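Local coordinates for protein Pre-mRNA-splicing factor SAD1 (Saccharomyces cerevisiae, PDB 4MSX) that promotes assembly of U4 snRNA into the U4/U6 snRNP and is required for pre-mRNA splicing, although its deubiquitinase-like fold is catalytically inactive, at residues A[319-327]-A[374-382]. Numbering follows the deposited sequence.
Sequences PFWVLTLDL and FLIFHFNRF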
loop_
_atom_site.group_PDB
_atom_site.type_symbol
_atom_site.label_atom_id
_atom_site.label_comp_id
_atom_site.label_asym_id
_atom_site.label_seq_id
_atom_site.Cartn_x
_atom_site.Cartn_y
_atom_site.Cartn_z
ATOM N N PRO A 319 3.500 -9.297 -22.114
ATOM C CA PRO A 319 2.643 -8.648 -21.113
ATOM C C PRO A 319 3.500 -7.803 -20.152
ATOM O O PRO A 319 4.710 -8.032 -20.053
ATOM C CB PRO A 319 2.013 -9.833 -20.372
ATOM C CG PRO A 319 3.029 -10.921 -20.507
ATOM C CD PRO A 319 3.728 -10.722 -21.833
ATOM N N PHE A 320 2.886 -6.856 -19.457
ATOM C CA PHE A 320 3.582 -6.121 -18.410
ATOM C C PHE A 320 2.631 -5.743 -17.310
ATOM O O PHE A 320 1.449 -5.503 -17.546
ATOM C CB PHE A 320 4.245 -4.833 -18.974
ATOM C CG PHE A 320 3.258 -3.837 -19.573
ATOM C CD1 PHE A 320 2.582 -2.914 -18.758
ATOM C CD2 PHE A 320 3.039 -3.795 -20.960
ATOM C CE1 PHE A 320 1.676 -1.973 -19.322
ATOM C CE2 PHE A 320 2.142 -2.851 -21.534
ATOM C CZ PHE A 320 1.465 -1.946 -20.716
ATOM N N TRP A 321 3.162 -5.647 -16.096
ATOM C CA TRP A 321 2.457 -4.956 -15.023
ATOM C C TRP A 321 2.846 -3.507 -15.060
ATOM O O TRP A 321 2.067 -2.665 -14.712
ATOM C CB TRP A 321 2.912 -5.467 -13.599
ATOM C CG TRP A 321 2.639 -6.872 -13.306
ATOM C CD1 TRP A 321 3.553 -7.856 -12.965
ATOM C CD2 TRP A 321 1.349 -7.488 -13.275
ATOM N NE1 TRP A 321 2.874 -9.033 -12.707
ATOM C CE2 TRP A 321 1.531 -8.831 -12.919
ATOM C CE3 TRP A 321 0.050 -7.021 -13.545
ATOM C CZ2 TRP A 321 0.444 -9.728 -12.766
ATOM C CZ3 TRP A 321 -1.004 -7.900 -13.438
ATOM C CH2 TRP A 321 -0.801 -9.240 -13.046
ATOM N N VAL A 322 4.132 -3.236 -15.333
ATOM C CA VAL A 322 4.609 -1.868 -15.219
ATOM C C VAL A 322 5.364 -1.586 -16.518
ATOM O O VAL A 322 6.227 -2.353 -16.912
ATOM C CB VAL A 322 5.562 -1.712 -13.986
ATOM C CG1 VAL A 322 6.301 -0.369 -14.059
ATOM C CG2 VAL A 322 4.763 -1.867 -12.667
ATOM N N LEU A 323 5.038 -0.491 -17.177
ATOM C CA LEU A 323 5.702 -0.146 -18.436
ATOM C C LEU A 323 6.816 0.824 -18.200
ATOM O O LEU A 323 6.583 1.912 -17.709
ATOM C CB LEU A 323 4.681 0.504 -19.383
ATOM C CG LEU A 323 5.285 0.836 -20.756
ATOM C CD1 LEU A 323 5.706 -0.415 -21.504
ATOM C CD2 LEU A 323 4.250 1.622 -21.553
ATOM N N THR A 324 8.048 0.426 -18.511
ATOM C CA THR A 324 9.196 1.284 -18.240
ATOM C C THR A 324 9.384 2.223 -19.409
ATOM O O THR A 324 9.406 1.789 -20.535
ATOM C CB THR A 324 10.497 0.478 -18.012
ATOM O OG1 THR A 324 10.393 -0.195 -16.746
ATOM C CG2 THR A 324 11.749 1.438 -17.983
ATOM N N LEU A 325 9.467 3.505 -19.103
ATOM C CA LEU A 325 9.704 4.554 -20.097
ATOM C C LEU A 325 11.155 5.026 -19.891
ATOM O O LEU A 325 11.523 5.471 -18.813
ATOM C CB LEU A 325 8.732 5.711 -19.868
ATOM C CG LEU A 325 7.244 5.315 -19.976
ATOM C CD1 LEU A 325 6.285 6.488 -19.753
ATOM C CD2 LEU A 325 6.961 4.614 -21.332
ATOM N N ASP A 326 11.999 4.847 -20.893
ATOM C CA ASP A 326 13.393 5.281 -20.800
ATOM C C ASP A 326 13.506 6.795 -20.990
ATOM O O ASP A 326 12.866 7.338 -21.829
ATOM C CB ASP A 326 14.237 4.571 -21.858
ATOM C CG ASP A 326 14.385 3.068 -21.587
ATOM O OD1 ASP A 326 14.695 2.668 -20.425
ATOM O OD2 ASP A 326 14.151 2.288 -22.542
ATOM N N LEU A 327 14.376 7.448 -20.234
ATOM C CA LEU A 327 14.491 8.877 -20.300
ATOM C C LEU A 327 15.682 9.242 -21.200
ATOM O O LEU A 327 16.625 8.473 -21.350
ATOM C CB LEU A 327 14.745 9.445 -18.913
ATOM C CG LEU A 327 13.545 9.125 -17.956
ATOM C CD1 LEU A 327 13.949 9.473 -16.523
ATOM C CD2 LEU A 327 12.271 9.848 -18.369
ATOM N N PHE A 374 -5.894 0.032 -15.536
ATOM C CA PHE A 374 -4.844 0.769 -14.779
ATOM C C PHE A 374 -3.514 0.550 -15.471
ATOM O O PHE A 374 -3.023 -0.580 -15.504
ATOM C CB PHE A 374 -4.761 0.261 -13.309
ATOM C CG PHE A 374 -6.007 0.496 -12.558
ATOM C CD1 PHE A 374 -6.262 1.728 -12.004
ATOM C CD2 PHE A 374 -6.998 -0.502 -12.507
ATOM C CE1 PHE A 374 -7.462 1.957 -11.291
ATOM C CE2 PHE A 374 -8.229 -0.281 -11.843
ATOM C CZ PHE A 374 -8.463 0.952 -11.248
ATOM N N LEU A 375 -2.965 1.623 -16.028
ATOM C CA LEU A 375 -1.696 1.604 -16.774
ATOM C C LEU A 375 -0.662 2.222 -15.853
ATOM O O LEU A 375 -0.804 3.377 -15.418
ATOM C CB LEU A 375 -1.887 2.447 -18.065
ATOM C CG LEU A 375 -0.716 2.546 -19.053
ATOM C CD1 LEU A 375 -0.218 1.142 -19.446
ATOM C CD2 LEU A 375 -1.174 3.355 -20.302
ATOM N N ILE A 376 0.352 1.423 -15.511
ATOM C CA ILE A 376 1.363 1.833 -14.540
ATOM C C ILE A 376 2.677 2.077 -15.270
ATOM O O ILE A 376 3.200 1.161 -15.945
ATOM C CB ILE A 376 1.566 0.703 -13.495
ATOM C CG1 ILE A 376 0.222 0.309 -12.894
ATOM C CG2 ILE A 376 2.590 1.184 -12.397
ATOM C CD1 ILE A 376 0.302 -0.943 -11.911
ATOM N N PHE A 377 3.197 3.291 -15.144
ATOM C CA PHE A 377 4.460 3.636 -15.797
ATOM C C PHE A 377 5.551 3.675 -14.755
ATOM O O PHE A 377 5.326 4.104 -13.626
ATOM C CB PHE A 377 4.421 5.055 -16.356
ATOM C CG PHE A 377 3.417 5.246 -17.481
ATOM C CD1 PHE A 377 3.250 4.266 -18.449
ATOM C CD2 PHE A 377 2.681 6.416 -17.562
ATOM C CE1 PHE A 377 2.348 4.449 -19.519
ATOM C CE2 PHE A 377 1.746 6.608 -18.627
ATOM C CZ PHE A 377 1.577 5.625 -19.574
ATOM N N HIS A 378 6.741 3.338 -15.194
ATOM C CA HIS A 378 7.953 3.522 -14.371
ATOM C C HIS A 378 8.919 4.400 -15.193
ATOM O O HIS A 378 9.164 4.103 -16.368
ATOM C CB HIS A 378 8.588 2.156 -14.157
ATOM C CG HIS A 378 10.060 2.190 -13.820
ATOM N ND1 HIS A 378 10.993 1.464 -14.532
ATOM C CD2 HIS A 378 10.737 2.802 -12.814
ATOM C CE1 HIS A 378 12.195 1.652 -13.995
ATOM N NE2 HIS A 378 12.060 2.419 -12.927
ATOM N N PHE A 379 9.469 5.440 -14.582
ATOM C CA PHE A 379 10.465 6.306 -15.282
ATOM C C PHE A 379 11.827 5.818 -14.893
ATOM O O PHE A 379 12.142 5.754 -13.709
ATOM C CB PHE A 379 10.234 7.754 -14.915
ATOM C CG PHE A 379 8.852 8.207 -15.334
ATOM C CD1 PHE A 379 8.608 8.619 -16.653
ATOM C CD2 PHE A 379 7.784 8.101 -14.464
ATOM C CE1 PHE A 379 7.295 8.973 -17.058
ATOM C CE2 PHE A 379 6.474 8.430 -14.856
ATOM C CZ PHE A 379 6.236 8.873 -16.148
ATOM N N ASN A 380 12.645 5.461 -15.880
ATOM C CA ASN A 380 13.849 4.691 -15.544
ATOM C C ASN A 380 14.946 5.621 -15.026
ATOM O O ASN A 380 15.842 5.991 -15.772
ATOM C CB ASN A 380 14.333 3.939 -16.766
ATOM C CG ASN A 380 15.437 2.948 -16.419
ATOM O OD1 ASN A 380 15.669 2.668 -15.234
ATOM N ND2 ASN A 380 16.113 2.419 -17.427
ATOM N N ARG A 381 14.862 5.998 -13.764
ATOM C CA ARG A 381 15.832 6.922 -13.151
ATOM C C ARG A 381 17.216 6.317 -12.873
ATOM O O ARG A 381 18.245 7.016 -12.974
ATOM C CB ARG A 381 15.282 7.380 -11.804
ATOM C CG ARG A 381 13.890 8.074 -11.894
ATOM C CD ARG A 381 14.026 9.509 -12.464
ATOM N NE ARG A 381 12.713 10.159 -12.647
ATOM C CZ ARG A 381 12.568 11.363 -13.206
ATOM N NH1 ARG A 381 13.644 12.037 -13.677
ATOM N NH2 ARG A 381 11.363 11.874 -13.311
ATOM N N PHE A 382 17.232 5.052 -12.460
ATOM C CA PHE A 382 18.450 4.455 -11.879
ATOM C C PHE A 382 19.224 3.538 -12.766
ATOM O O PHE A 382 18.715 2.544 -13.259
ATOM C CB PHE A 382 18.075 3.590 -10.677
ATOM C CG PHE A 382 17.475 4.366 -9.561
ATOM C CD1 PHE A 382 18.114 5.485 -9.072
ATOM C CD2 PHE A 382 16.252 3.995 -9.009
ATOM C CE1 PHE A 382 17.576 6.242 -8.049
ATOM C CE2 PHE A 382 15.695 4.734 -7.974
ATOM C CZ PHE A 382 16.350 5.875 -7.504
HETATM O O HOH W 1 -0.008 -1.375 -16.205
HETATM O O HOH W 2 16.375 6.001 -18.667
#
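Leu-323 to Leu-325 pair in parallel with Phe-377 to Phe-379, forming part of the mixed beta sheet of the ubiquitin-specific protease fold. Strand 472-480 flanks strand 374-379 on its other side, where Phe-474 meets the His-378 ring edge-to-face. Between the two backbones, Leu-325 N donates to His-378 O at 2.8 Å. Water 1 links Trp-321 O to Ile-376 N, and water 2 links Leu-327 N to Asn-380 O.

One face of the sheet carries Thr-324 and His-378. Their side chains lie alongside each other, and Thr-324 OG1 meets the edge of the imidazole, 2.8 Å from His-378 ND1 in a hydrogen bond. With CG anti to the backbone N (chi1 157°), the histidine ring reaches that hydroxyl, while Val-322 CG1 presses on His-378 CB at 3.4 Å. A leucine in place of His-378 would probably leave the Thr-324 hydroxyl without this partner and lose the edge-to-face contact with Phe-474.

Leu-323, Leu-325, Phe-377 and Phe-379 point to the other face. Leu-325 CD1 makes a CH-pi contact over one face of the Phe-377 ring, 4.1 Å from its centroid, and also reaches Phe-379 CE1 at 3.8 Å. Leu-323 CD2 sits at the Phe-377 ring's edge. Ile-347 of helix 347-350 packs on both phenylalanines. Beyond the strands, Arg-381 is fixed by the carbonyls of Asn-394, Thr-396 and Thr-473, and Leu-327 CD1 rests over one face of its guanidinium, 3.8 Å from Arg-381 NH1.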